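Local atomic coordinates of putative sulfatase yidJ (PDB entry 2QZU), a protein that probably hydrolyses sulfate esters as a metal-dependent, arylsulfatase-like enzyme. Residues D36-D41 with V51-L56; A253-R258 with D270-N275; R277-C282 with H314-G319; H321-A324 with F329-E332; Y402-D407 with G412-R417. All blocks are in the same frame, centred on the assembly; numbering follows the deposited sequence.

How the interactions relate
Helix 267-299 ties three of the contacts together: interactions 2 and 3 use successive parts of it, their centres about 11 Å apart, and it also packs on interaction 1. Tyr279 of interaction 3 joins interaction 1 most directly, its OH lying 2.7 Å from Gln37 O and 2.9 Å from Arg39 N. Interaction 4 follows in the loop, with Ile316 N 2.9 Å from Glu332 O, and a salt bridge from Glu331 OE2 to Arg417 NH2 (2.7 Å) carries on to the C-terminal hairpin of interaction 5. Interaction 1 is linked to the probable active site through Asp36, which pairs with Arg80, four residues beyond Ser76, the predicted 3-oxoalanine position.

Interaction 1. Residues D36-D41 with V51-L56; sequences DQYRGD and VKTPHL
The phenol end of Tyr38 meets two methyl groups, CG2 of Thr53 and CD1 of Leu56. Tyr38 OH lies 3.5 Å from Thr53 CG2 and 3.5 Å from Leu56 CD1, and these two methyls are themselves 4.5 Å apart, so the oxygen is set against both. Leu56 CD1 also comes within 4.2 Å of Tyr38 CZ, reaching the ring obliquely. The tyrosine and its two partners meet head on, and only the ends of the side chains touch.

Tyr38 reaches this far because its CG stands opposite the backbone N (chi1 -167°), which extends the ring away from the loop that follows strand 29-35. In Thr53 the first torsion (chi1 59°) turns CG2 to the tyrosine and leaves OG1 for a hydrogen bond with Gly44 N. Thr53 occupies the N-cap position of helix 54-61, yet its side chain makes no capping bond. Asp287 of helix 267-299 serves that end of the helix instead, its two carboxylate oxygens taking the backbone N of His55 and of Leu56, and Ile283 of the same long helix packs on both Tyr38 and Thr53. Asp36 forms salt bridges with Lys132 and with Arg80, part of the sulfatase signature around Ser76.

Chemically the contact is purely van der Waals. The tyrosine hydroxyl makes its hydrogen bond to a residue flanking the segments, so the two methyls contribute burial, while polar bonds to neighbouring residues set where each partner stands.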
# COMPACT_ATOMS: atom_id res chain seq x y z
N ASP A 36 0.47 -16.78 8.96
CA ASP A 36 1.05 -15.69 9.72
C ASP A 36 0.04 -14.64 10.20
O ASP A 36 -0.90 -14.29 9.49
CB ASP A 36 2.15 -15.03 8.86
CG ASP A 36 3.03 -14.09 9.64
OD1 ASP A 36 2.56 -13.00 10.02
OD2 ASP A 36 4.20 -14.45 9.89
N GLN A 37 0.25 -14.15 11.42
CA GLN A 37 -0.59 -13.10 11.99
C GLN A 37 -2.07 -13.45 12.12
O GLN A 37 -2.94 -12.60 11.93
CB GLN A 37 -0.41 -11.84 11.15
CG GLN A 37 -0.80 -10.54 11.81
CD GLN A 37 0.02 -9.38 11.28
OE1 GLN A 37 1.24 -9.35 11.44
NE2 GLN A 37 -0.64 -8.43 10.64
N TYR A 38 -2.35 -14.70 12.47
CA TYR A 38 -3.72 -15.20 12.63
C TYR A 38 -4.13 -15.20 14.11
O TYR A 38 -3.54 -15.91 14.93
CB TYR A 38 -3.80 -16.62 12.05
CG TYR A 38 -5.20 -17.18 11.84
CD1 TYR A 38 -6.10 -17.26 12.90
CD2 TYR A 38 -5.61 -17.63 10.59
CE1 TYR A 38 -7.39 -17.79 12.71
CE2 TYR A 38 -6.88 -18.16 10.39
CZ TYR A 38 -7.77 -18.24 11.46
OH TYR A 38 -9.03 -18.76 11.28
N ARG A 39 -5.14 -14.41 14.46
CA ARG A 39 -5.62 -14.33 15.84
C ARG A 39 -6.37 -15.58 16.28
O ARG A 39 -7.19 -16.12 15.54
CB ARG A 39 -6.54 -13.12 16.04
CG ARG A 39 -5.82 -11.79 16.05
CD ARG A 39 -6.71 -10.65 16.53
NE ARG A 39 -7.82 -10.35 15.62
CZ ARG A 39 -9.04 -10.88 15.71
NH1 ARG A 39 -9.33 -11.75 16.67
NH2 ARG A 39 -9.98 -10.52 14.85
N GLY A 40 -6.11 -16.01 17.51
CA GLY A 40 -6.76 -17.21 18.04
C GLY A 40 -8.28 -17.20 18.05
O GLY A 40 -8.90 -18.22 17.78
N ASP A 41 -8.89 -16.06 18.38
CA ASP A 41 -10.35 -16.01 18.42
C ASP A 41 -11.02 -15.85 17.06
O ASP A 41 -12.24 -15.86 16.97
CB ASP A 41 -10.83 -14.89 19.35
CG ASP A 41 -10.53 -15.18 20.82
OD1 ASP A 41 -10.42 -16.37 21.17
OD2 ASP A 41 -10.42 -14.22 21.61
N VAL A 51 -16.47 -14.64 11.71
CA VAL A 51 -15.58 -14.97 10.61
C VAL A 51 -15.91 -16.40 10.17
O VAL A 51 -16.18 -17.27 11.00
CB VAL A 51 -14.09 -14.85 11.02
CG1 VAL A 51 -13.78 -15.81 12.16
CG2 VAL A 51 -13.20 -15.12 9.82
N LYS A 52 -15.91 -16.63 8.86
CA LYS A 52 -16.23 -17.94 8.31
C LYS A 52 -15.00 -18.78 8.04
O LYS A 52 -14.16 -18.42 7.21
CB LYS A 52 -17.04 -17.77 7.02
CG LYS A 52 -18.36 -17.04 7.23
CD LYS A 52 -19.11 -16.87 5.92
CE LYS A 52 -20.44 -16.16 6.15
NZ LYS A 52 -21.32 -16.91 7.08
N THR A 53 -14.90 -19.91 8.74
CA THR A 53 -13.79 -20.85 8.60
C THR A 53 -14.37 -22.27 8.62
O THR A 53 -14.08 -23.05 9.52
CB THR A 53 -12.78 -20.71 9.76
OG1 THR A 53 -13.43 -20.95 11.01
CG2 THR A 53 -12.18 -19.31 9.77
N PRO A 54 -15.18 -22.61 7.62
CA PRO A 54 -15.77 -23.95 7.59
C PRO A 54 -14.79 -25.13 7.58
O PRO A 54 -15.06 -26.16 8.19
CB PRO A 54 -16.66 -23.91 6.34
CG PRO A 54 -15.93 -22.95 5.44
CD PRO A 54 -15.54 -21.85 6.41
N HIS A 55 -13.65 -24.97 6.92
CA HIS A 55 -12.69 -26.07 6.85
C HIS A 55 -11.93 -26.27 8.16
O HIS A 55 -11.67 -27.40 8.57
CB HIS A 55 -11.74 -25.84 5.68
CG HIS A 55 -12.44 -25.82 4.36
ND1 HIS A 55 -13.00 -26.94 3.79
CD2 HIS A 55 -12.75 -24.79 3.52
CE1 HIS A 55 -13.61 -26.62 2.67
NE2 HIS A 55 -13.47 -25.32 2.48
N LEU A 56 -11.59 -25.17 8.84
CA LEU A 56 -10.91 -25.28 10.12
C LEU A 56 -11.90 -25.79 11.16
O LEU A 56 -11.51 -26.50 12.09
CB LEU A 56 -10.33 -23.93 10.54
CG LEU A 56 -9.13 -23.47 9.71
CD1 LEU A 56 -8.69 -22.09 10.17
CD2 LEU A 56 -7.99 -24.47 9.86

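Interaction 2. Residues A253-R258 with D270-N275; sequences ALCKGR and DYFRNN
Cys255 reaches across to Phe272 and Arg273 with a side chain of only two atoms. Its CB is 4.0 Å from Arg273 NH2. The sulfur then settles over the centre of the guanidinium group, 3.7 Å above its plane, with CZ of Arg273 at 3.8 Å from Cys255 SG. The same sulfur lies 4.0 Å from Phe272 CE2, a sulfur-aromatic contact of oblique geometry in which SG is 5.0 Å from the ring centroid and 65° off the ring normal. One sulfur therefore fills the angle between a cationic plane and an aromatic ring.

Arg273 brings its plane beneath the sulfur on a chain extended from CG to NE. Its N-H donors are engaged by other groups: NE forms a salt bridge with Glu252, and NH1 bonds to the carbonyls of Gly269 and Pro262. These bonds probably fix the rotation of the guanidinium and leave a face for Cys255.

Cys255 itself follows the weakly bonded end of helix 251-254 and begins a type II turn to Arg258. The contact thus seats this short helix and its turn on the first part of helix 267-299, where Leu254 adds packing against Ile276 and Tyr280. Phe272 also packs on Met318 and Ile261, while Tyr271 and Asn274 pack on the second subunit.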
# COMPACT_ATOMS: atom_id res chain seq x y z
N ALA A 253 -20.88 -3.26 14.88
CA ALA A 253 -21.39 -4.27 15.80
C ALA A 253 -20.25 -5.08 16.42
O ALA A 253 -20.35 -5.55 17.55
CB ALA A 253 -22.35 -5.21 15.07
N LEU A 254 -19.16 -5.23 15.67
CA LEU A 254 -18.00 -5.99 16.13
C LEU A 254 -17.32 -5.33 17.33
O LEU A 254 -16.72 -6.02 18.15
CB LEU A 254 -16.98 -6.12 15.00
CG LEU A 254 -17.40 -6.89 13.74
CD1 LEU A 254 -16.33 -6.76 12.68
CD2 LEU A 254 -17.64 -8.35 14.10
N CYS A 255 -17.43 -4.01 17.42
CA CYS A 255 -16.79 -3.26 18.50
C CYS A 255 -17.61 -3.25 19.79
O CYS A 255 -17.16 -2.71 20.81
CB CYS A 255 -16.53 -1.83 18.04
SG CYS A 255 -15.58 -1.71 16.50
N LYS A 256 -18.79 -3.85 19.75
CA LYS A 256 -19.68 -3.90 20.90
C LYS A 256 -19.06 -4.66 22.08
O LYS A 256 -18.69 -5.83 21.96
CB LYS A 256 -21.00 -4.57 20.51
CG LYS A 256 -22.05 -4.56 21.60
CD LYS A 256 -22.54 -3.15 21.86
CE LYS A 256 -23.60 -3.12 22.95
NZ LYS A 256 -24.14 -1.74 23.12
N GLY A 257 -18.97 -3.99 23.23
CA GLY A 257 -18.41 -4.61 24.41
C GLY A 257 -16.90 -4.80 24.34
O GLY A 257 -16.33 -5.64 25.04
N ARG A 258 -16.25 -4.01 23.48
CA ARG A 258 -14.80 -4.09 23.33
C ARG A 258 -14.17 -2.76 23.70
O ARG A 258 -13.84 -1.95 22.84
CB ARG A 258 -14.44 -4.44 21.87
CG ARG A 258 -14.74 -5.89 21.47
CD ARG A 258 -13.84 -6.87 22.20
NE ARG A 258 -12.42 -6.65 21.91
CZ ARG A 258 -11.80 -7.04 20.80
NH1 ARG A 258 -12.46 -7.70 19.85
NH2 ARG A 258 -10.52 -6.75 20.62
N ASP A 270 -10.36 3.90 13.79
CA ASP A 270 -10.68 3.82 12.37
C ASP A 270 -9.83 2.76 11.69
O ASP A 270 -10.27 2.10 10.75
CB ASP A 270 -10.48 5.17 11.68
CG ASP A 270 -11.52 6.19 12.09
OD1 ASP A 270 -12.64 5.78 12.46
OD2 ASP A 270 -11.21 7.40 12.03
N TYR A 271 -8.60 2.59 12.18
CA TYR A 271 -7.71 1.59 11.61
C TYR A 271 -8.33 0.20 11.77
O TYR A 271 -8.31 -0.61 10.84
CB TYR A 271 -6.35 1.62 12.32
CG TYR A 271 -5.33 0.68 11.71
CD1 TYR A 271 -4.85 0.88 10.42
CD2 TYR A 271 -4.88 -0.44 12.42
CE1 TYR A 271 -3.93 -0.01 9.84
CE2 TYR A 271 -3.97 -1.33 11.85
CZ TYR A 271 -3.50 -1.11 10.57
OH TYR A 271 -2.61 -2.00 10.01
N PHE A 272 -8.89 -0.08 12.94
CA PHE A 272 -9.51 -1.38 13.18
C PHE A 272 -10.70 -1.57 12.24
O PHE A 272 -10.80 -2.57 11.54
CB PHE A 272 -10.00 -1.49 14.63
CG PHE A 272 -10.70 -2.79 14.92
CD1 PHE A 272 -9.97 -3.94 15.22
CD2 PHE A 272 -12.09 -2.87 14.84
CE1 PHE A 272 -10.62 -5.15 15.44
CE2 PHE A 272 -12.74 -4.08 15.06
CZ PHE A 272 -12.01 -5.22 15.36
N ARG A 273 -11.59 -0.58 12.24
CA ARG A 273 -12.79 -0.62 11.42
C ARG A 273 -12.54 -0.68 9.91
O ARG A 273 -13.30 -1.30 9.17
CB ARG A 273 -13.66 0.61 11.74
CG ARG A 273 -14.17 0.64 13.17
CD ARG A 273 -14.89 1.95 13.47
NE ARG A 273 -15.58 1.94 14.76
CZ ARG A 273 -14.98 1.96 15.95
NH1 ARG A 273 -13.65 1.99 16.03
NH2 ARG A 273 -15.70 1.96 17.06
N ASN A 274 -11.46 -0.04 9.46
CA ASN A 274 -11.12 0.01 8.04
C ASN A 274 -10.44 -1.26 7.51
O ASN A 274 -10.35 -1.45 6.30
CB ASN A 274 -10.20 1.21 7.78
CG ASN A 274 -10.07 1.54 6.30
OD1 ASN A 274 -9.01 1.99 5.85
ND2 ASN A 274 -11.14 1.33 5.55
N ASN A 275 -9.97 -2.12 8.41
CA ASN A 275 -9.26 -3.33 8.00
C ASN A 275 -9.83 -4.68 8.43
O ASN A 275 -9.40 -5.71 7.93
CB ASN A 275 -7.81 -3.25 8.46
CG ASN A 275 -7.03 -2.16 7.75
OD1 ASN A 275 -6.66 -2.31 6.58
ND2 ASN A 275 -6.79 -1.05 8.44

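Interaction 3. Residues R277-C282 with H314-G319; sequences RNYYAC and HGICMG
Selenium takes the place of sulfur in the Met-aromatic contact between Met318 and Tyr279, residue 318 being modelled as selenomethionine. Its SE lies 5.0 Å from the centroid of the Tyr279 ring and 31° off the ring normal, an oblique approach, and is 4.2 Å from Tyr279 CB. The heavy atom therefore packs near the root of the tyrosine, while Ile316 takes the other end. Ile316 CG2 is 3.9 Å from Tyr279 OH and 4.0 Å from Tyr279 CZ, and the two side chains lie alongside each other and run in opposite senses.

A trans first torsion (chi1 -176°) swings the Tyr279 ring out from helix 267-299. The hydroxyl, alongside the isoleucine methyl, is held by two backbone groups, Gln37 O and Arg39 N, which would position the whole ring. Within the 314-319 loop, His314 ND1 donates to Gly315 O in a bond of 2.8 Å. It is almost straight at 170°, lies in the carbonyl plane on a lone pair, and steadies the imidazole, on which Gln37 packs.

The arrangement is a helix bracing an irregular loop through one long aromatic side chain. That loop leaves the C-terminal end of strand 306-311 in the central sheet, the end at which alkaline phosphatase-clan enzymes such as sulfatases usually carry their active-site loops.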
# COMPACT_ATOMS: atom_id res chain seq x y z
N ARG A 277 -12.69 -6.16 7.78
CA ARG A 277 -13.34 -6.90 6.70
C ARG A 277 -12.35 -7.69 5.86
O ARG A 277 -12.56 -8.87 5.58
CB ARG A 277 -14.13 -5.97 5.78
CG ARG A 277 -15.48 -5.53 6.32
CD ARG A 277 -16.31 -4.82 5.26
NE ARG A 277 -17.59 -4.37 5.79
CZ ARG A 277 -18.52 -3.74 5.09
NH1 ARG A 277 -18.32 -3.48 3.80
NH2 ARG A 277 -19.65 -3.37 5.67
N ASN A 278 -11.27 -7.03 5.45
CA ASN A 278 -10.27 -7.69 4.63
C ASN A 278 -9.47 -8.71 5.43
O ASN A 278 -8.99 -9.69 4.87
CB ASN A 278 -9.35 -6.66 3.97
CG ASN A 278 -9.99 -6.01 2.75
OD1 ASN A 278 -9.59 -4.92 2.33
ND2 ASN A 278 -10.97 -6.68 2.18
N TYR A 279 -9.36 -8.49 6.74
CA TYR A 279 -8.65 -9.44 7.59
C TYR A 279 -9.46 -10.74 7.57
O TYR A 279 -8.91 -11.84 7.39
CB TYR A 279 -8.55 -8.92 9.03
CG TYR A 279 -7.74 -9.81 9.95
CD1 TYR A 279 -6.37 -10.02 9.75
CD2 TYR A 279 -8.35 -10.44 11.04
CE1 TYR A 279 -5.63 -10.83 10.62
CE2 TYR A 279 -7.61 -11.25 11.91
CZ TYR A 279 -6.26 -11.44 11.69
OH TYR A 279 -5.54 -12.23 12.56
N TYR A 280 -10.77 -10.63 7.75
CA TYR A 280 -11.62 -11.82 7.72
C TYR A 280 -11.61 -12.47 6.34
O TYR A 280 -11.64 -13.69 6.23
CB TYR A 280 -13.07 -11.48 8.12
CG TYR A 280 -13.29 -11.18 9.60
CD1 TYR A 280 -12.36 -11.57 10.57
CD2 TYR A 280 -14.46 -10.54 10.02
CE1 TYR A 280 -12.60 -11.33 11.93
CE2 TYR A 280 -14.70 -10.29 11.37
CZ TYR A 280 -13.77 -10.69 12.31
OH TYR A 280 -14.02 -10.45 13.64
N ALA A 281 -11.56 -11.65 5.29
CA ALA A 281 -11.53 -12.17 3.92
C ALA A 281 -10.29 -13.05 3.74
O ALA A 281 -10.38 -14.15 3.17
CB ALA A 281 -11.51 -11.02 2.90
N CYS A 282 -9.16 -12.57 4.23
CA CYS A 282 -7.91 -13.32 4.14
C CYS A 282 -8.03 -14.64 4.87
O CYS A 282 -7.61 -15.68 4.36
CB CYS A 282 -6.75 -12.52 4.75
SG CYS A 282 -6.12 -11.17 3.71
N HIS A 314 1.72 -15.56 15.67
CA HIS A 314 1.22 -14.50 16.54
C HIS A 314 -0.08 -13.89 16.02
O HIS A 314 -0.48 -14.13 14.88
CB HIS A 314 2.26 -13.38 16.70
CG HIS A 314 2.66 -12.73 15.41
ND1 HIS A 314 1.84 -11.86 14.73
CD2 HIS A 314 3.80 -12.82 14.68
CE1 HIS A 314 2.45 -11.45 13.63
NE2 HIS A 314 3.64 -12.02 13.58
N GLY A 315 -0.73 -13.12 16.88
CA GLY A 315 -1.97 -12.45 16.51
C GLY A 315 -1.69 -11.04 16.03
O GLY A 315 -0.64 -10.79 15.42
N ILE A 316 -2.60 -10.12 16.30
CA ILE A 316 -2.44 -8.73 15.87
C ILE A 316 -3.40 -7.82 16.65
O ILE A 316 -4.52 -8.22 16.97
CB ILE A 316 -2.74 -8.61 14.33
CG1 ILE A 316 -2.35 -7.22 13.83
CG2 ILE A 316 -4.21 -8.89 14.05
CD1 ILE A 316 -0.87 -6.99 13.78
N CYS A 317 -2.95 -6.62 16.99
CA CYS A 317 -3.81 -5.68 17.72
C CYS A 317 -4.74 -4.95 16.76
O CYS A 317 -5.94 -4.78 17.03
CB CYS A 317 -2.97 -4.68 18.52
SG CYS A 317 -2.11 -5.43 19.93
N MSE A 318 -4.19 -4.52 15.63
CA MSE A 318 -4.96 -3.83 14.59
C MSE A 318 -5.76 -2.64 15.13
O MSE A 318 -6.91 -2.42 14.73
CB MSE A 318 -5.90 -4.84 13.90
CG MSE A 318 -6.37 -4.44 12.51
SE MSE A 318 -7.52 -5.78 11.66
CE MSE A 318 -9.22 -5.13 12.27
N GLY A 319 -5.15 -1.88 16.03
CA GLY A 319 -5.84 -0.73 16.59
C GLY A 319 -6.23 -0.92 18.05
O GLY A 319 -6.33 0.05 18.80

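Interaction 4. Residues H321-A324 with F329-E332; sequences HENA and FYEE
The rings of His321 and Tyr330 form a face-to-face stack, the centre of a contact held by packing. Their centroids are 3.6 Å apart and their planes differ by 1°, so the imidazole lies squarely over the phenol ring. His321 CB extends the overlap with a CH-pi contact, 3.9 Å from the Tyr330 centroid.

Phe329 covers the opposite face of the tyrosine, with its CE2 3.9 Å above the plane of the Tyr330 ring, so that ring is sandwiched. Glu332 approaches the imidazole at its edge. A first torsion that sets CG between the backbone N and the carbonyl carbon (chi1 66°), followed by a bend at chi2, brings the carboxylate to within 11° of coplanarity with the ring. The details of this approach are uncertain, because the imidazole is probably turned over in the model.

The neighbouring Glu331 forms a salt bridge with Arg417, which ties the start of helix 331-334 to strand 412-417. Chemically the contact rests on dispersion over a large flat overlap, with the tyrosine ring engaged on both faces and the imidazole laid flat against one of them.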
# COMPACT_ATOMS: atom_id res chain seq x y z
N HIS A 321 -6.06 -1.41 21.87
CA HIS A 321 -5.08 -0.92 22.84
C HIS A 321 -4.16 0.13 22.24
O HIS A 321 -3.04 0.34 22.70
CB HIS A 321 -4.27 -2.09 23.42
CG HIS A 321 -5.06 -2.96 24.35
ND1 HIS A 321 -5.52 -2.52 25.57
CD2 HIS A 321 -5.50 -4.24 24.22
CE1 HIS A 321 -6.22 -3.48 26.15
NE2 HIS A 321 -6.22 -4.53 25.35
N GLU A 322 -4.65 0.82 21.21
CA GLU A 322 -3.90 1.86 20.52
C GLU A 322 -2.64 1.34 19.84
O GLU A 322 -1.71 2.10 19.56
CB GLU A 322 -3.53 2.98 21.50
CG GLU A 322 -4.69 3.64 22.22
CD GLU A 322 -5.64 4.38 21.30
OE1 GLU A 322 -5.27 4.66 20.14
OE2 GLU A 322 -6.77 4.70 21.74
N ASN A 323 -2.60 0.03 19.60
CA ASN A 323 -1.46 -0.61 18.94
C ASN A 323 -1.86 -1.11 17.56
O ASN A 323 -2.87 -1.82 17.42
CB ASN A 323 -0.95 -1.81 19.76
CG ASN A 323 -0.12 -1.39 20.96
OD1 ASN A 323 -0.63 -0.80 21.91
ND2 ASN A 323 1.17 -1.70 20.91
N ALA A 324 -1.08 -0.76 16.55
CA ALA A 324 -1.38 -1.20 15.21
C ALA A 324 -0.90 -2.61 14.92
O ALA A 324 -1.57 -3.38 14.22
CB ALA A 324 -0.68 -0.25 14.19
N PHE A 329 2.29 -7.90 24.98
CA PHE A 329 1.64 -8.88 25.85
C PHE A 329 0.12 -9.00 25.83
O PHE A 329 -0.42 -9.94 26.40
CB PHE A 329 2.11 -8.65 27.29
CG PHE A 329 2.09 -7.22 27.70
CD1 PHE A 329 3.29 -6.51 27.84
CD2 PHE A 329 0.89 -6.55 27.89
CE1 PHE A 329 3.28 -5.16 28.17
CE2 PHE A 329 0.87 -5.19 28.22
CZ PHE A 329 2.07 -4.50 28.36
N TYR A 330 -0.56 -8.07 25.18
CA TYR A 330 -2.02 -8.12 25.11
C TYR A 330 -2.53 -9.41 24.46
O TYR A 330 -1.91 -9.95 23.55
CB TYR A 330 -2.57 -6.91 24.36
CG TYR A 330 -2.41 -5.61 25.12
CD1 TYR A 330 -3.02 -5.44 26.37
CD2 TYR A 330 -1.68 -4.55 24.60
CE1 TYR A 330 -2.89 -4.24 27.08
CE2 TYR A 330 -1.54 -3.35 25.30
CZ TYR A 330 -2.15 -3.20 26.54
OH TYR A 330 -2.02 -2.03 27.24
N GLU A 331 -3.67 -9.90 24.95
CA GLU A 331 -4.28 -11.12 24.44
C GLU A 331 -4.44 -11.19 22.92
O GLU A 331 -4.17 -12.23 22.32
CB GLU A 331 -5.65 -11.34 25.08
CG GLU A 331 -5.62 -11.76 26.54
CD GLU A 331 -4.95 -13.10 26.73
OE1 GLU A 331 -3.76 -13.13 27.11
OE2 GLU A 331 -5.62 -14.14 26.50
N GLU A 332 -4.89 -10.10 22.29
CA GLU A 332 -5.10 -10.12 20.84
C GLU A 332 -3.79 -10.35 20.07
O GLU A 332 -3.80 -10.76 18.91
CB GLU A 332 -5.75 -8.82 20.35
CG GLU A 332 -4.88 -7.58 20.52
CD GLU A 332 -5.08 -6.89 21.85
OE1 GLU A 332 -5.55 -7.53 22.81
OE2 GLU A 332 -4.75 -5.68 21.94

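Interaction 5. Residues Y402-D407 with G412-R417; sequences YFVKFD and GYRGLR
Phe403 and Tyr413 form the antiparallel hydrogen-bonded pair of the hairpin: Tyr413 N donates to Phe403 O at 2.9 Å, and Phe403 N donates to Tyr413 O at 3.2 Å. Tyr413 O has a second donor in Arg414 NH1, 2.9 Å away. The two donors reach this oxygen one on each side of the carbonyl plane, Phe403 N 36° and Arg414 NH1 57° out of it. The bend at chi2 (-63°) leans the guanidinium over toward Val404 on the neighbouring strand, with NH1 still able to reach Tyr413 O. Arg414 NE forms a salt bridge with Asp474.

On the face shared by Tyr402, Val404 and Arg414, Val404 CG2 packs over the guanidinium, 3.8 Å from Arg414 NH2. Tyr402 leans across the aliphatic part, its CD1 3.5 Å from Arg414 CD, and its hydroxyl bonds to Trp468 of helix 455-471. The other face carries Phe403, whose CB meets the edge of the Tyr413 ring at 3.8 Å from Tyr413 CD2. Gly412 CA adds a CA-H...O contact of 3.4 Å to Phe403 O.

A buried arginine is thus given a carbonyl oxygen, a carboxylate and an apolar cover, which probably offsets the cost of burying its charge where the C-terminal sheet meets helix 455-471.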
# COMPACT_ATOMS: atom_id res chain seq x y z
N TYR A 402 7.91 -12.41 26.13
CA TYR A 402 9.19 -11.80 25.81
C TYR A 402 9.18 -10.63 24.84
O TYR A 402 8.35 -10.55 23.93
CB TYR A 402 10.13 -12.83 25.15
CG TYR A 402 10.56 -13.97 26.01
CD1 TYR A 402 11.69 -13.87 26.83
CD2 TYR A 402 9.85 -15.17 26.02
CE1 TYR A 402 12.08 -14.93 27.64
CE2 TYR A 402 10.24 -16.23 26.82
CZ TYR A 402 11.35 -16.10 27.62
OH TYR A 402 11.73 -17.14 28.44
N PHE A 403 10.14 -9.74 25.06
CA PHE A 403 10.45 -8.64 24.16
C PHE A 403 11.91 -8.40 24.48
O PHE A 403 12.26 -8.04 25.61
CB PHE A 403 9.70 -7.34 24.39
CG PHE A 403 10.23 -6.24 23.51
CD1 PHE A 403 10.09 -6.33 22.12
CD2 PHE A 403 11.01 -5.21 24.03
CE1 PHE A 403 10.72 -5.42 21.27
CE2 PHE A 403 11.65 -4.30 23.19
CZ PHE A 403 11.50 -4.40 21.81
N VAL A 404 12.77 -8.63 23.50
CA VAL A 404 14.20 -8.44 23.67
C VAL A 404 14.69 -7.38 22.68
O VAL A 404 14.44 -7.49 21.48
CB VAL A 404 14.98 -9.75 23.40
CG1 VAL A 404 16.48 -9.53 23.62
CG2 VAL A 404 14.46 -10.86 24.30
N LYS A 405 15.38 -6.36 23.19
CA LYS A 405 15.91 -5.33 22.30
C LYS A 405 17.13 -6.00 21.68
O LYS A 405 18.09 -6.31 22.38
CB LYS A 405 16.31 -4.08 23.09
CG LYS A 405 16.66 -2.89 22.22
CD LYS A 405 16.83 -1.62 23.02
CE LYS A 405 17.20 -0.44 22.12
NZ LYS A 405 17.28 0.83 22.89
N PHE A 406 17.08 -6.23 20.37
CA PHE A 406 18.16 -6.93 19.68
C PHE A 406 19.57 -6.40 19.88
O PHE A 406 20.51 -7.19 19.94
CB PHE A 406 17.87 -7.03 18.18
CG PHE A 406 17.94 -5.73 17.45
CD1 PHE A 406 16.87 -4.84 17.48
CD2 PHE A 406 19.09 -5.37 16.74
CE1 PHE A 406 16.93 -3.63 16.80
CE2 PHE A 406 19.16 -4.16 16.07
CZ PHE A 406 18.08 -3.28 16.10
N ASP A 407 19.72 -5.09 20.00
CA ASP A 407 21.05 -4.50 20.17
C ASP A 407 21.42 -4.17 21.62
O ASP A 407 22.44 -3.54 21.87
CB ASP A 407 21.19 -3.26 19.28
CG ASP A 407 20.14 -2.20 19.57
OD1 ASP A 407 19.12 -2.52 20.20
OD2 ASP A 407 20.34 -1.04 19.13
N GLY A 412 14.14 -4.39 27.73
CA GLY A 412 13.05 -5.19 27.21
C GLY A 412 12.04 -5.60 28.26
O GLY A 412 12.02 -5.08 29.37
N TYR A 413 11.19 -6.56 27.89
CA TYR A 413 10.15 -7.08 28.77
C TYR A 413 10.33 -8.56 29.03
O TYR A 413 10.83 -9.30 28.19
CB TYR A 413 8.77 -6.96 28.12
CG TYR A 413 8.15 -5.59 28.06
CD1 TYR A 413 7.50 -5.05 29.17
CD2 TYR A 413 8.14 -4.87 26.87
CE1 TYR A 413 6.85 -3.81 29.09
CE2 TYR A 413 7.50 -3.64 26.78
CZ TYR A 413 6.86 -3.12 27.89
OH TYR A 413 6.23 -1.90 27.80
N ARG A 414 9.90 -8.99 30.21
CA ARG A 414 9.86 -10.40 30.57
C ARG A 414 8.57 -10.52 31.35
O ARG A 414 8.24 -9.64 32.15
CB ARG A 414 11.06 -10.83 31.42
CG ARG A 414 12.38 -10.82 30.68
CD ARG A 414 12.42 -11.82 29.52
NE ARG A 414 13.78 -11.90 28.99
CZ ARG A 414 14.37 -10.94 28.28
NH1 ARG A 414 13.72 -9.82 28.00
NH2 ARG A 414 15.63 -11.09 27.90
N GLY A 415 7.82 -11.58 31.12
CA GLY A 415 6.57 -11.72 31.84
C GLY A 415 6.08 -13.15 31.94
O GLY A 415 6.74 -14.08 31.50
N LEU A 416 4.90 -13.29 32.53
CA LEU A 416 4.27 -14.59 32.71
C LEU A 416 2.78 -14.47 32.44
O LEU A 416 2.17 -13.43 32.71
CB LEU A 416 4.48 -15.09 34.14
CG LEU A 416 5.90 -15.35 34.64
CD1 LEU A 416 5.85 -15.61 36.15
CD2 LEU A 416 6.51 -16.54 33.90
N ARG A 417 2.19 -15.52 31.90
CA ARG A 417 0.75 -15.55 31.63
C ARG A 417 0.19 -16.78 32.32
O ARG A 417 0.52 -17.91 31.96
CB ARG A 417 0.47 -15.63 30.12
CG ARG A 417 -1.04 -15.62 29.76
CD ARG A 417 -1.25 -15.69 28.25
NE ARG A 417 -2.67 -15.63 27.86
CZ ARG A 417 -3.54 -16.61 28.05
NH1 ARG A 417 -3.17 -17.75 28.62
NH2 ARG A 417 -4.80 -16.46 27.65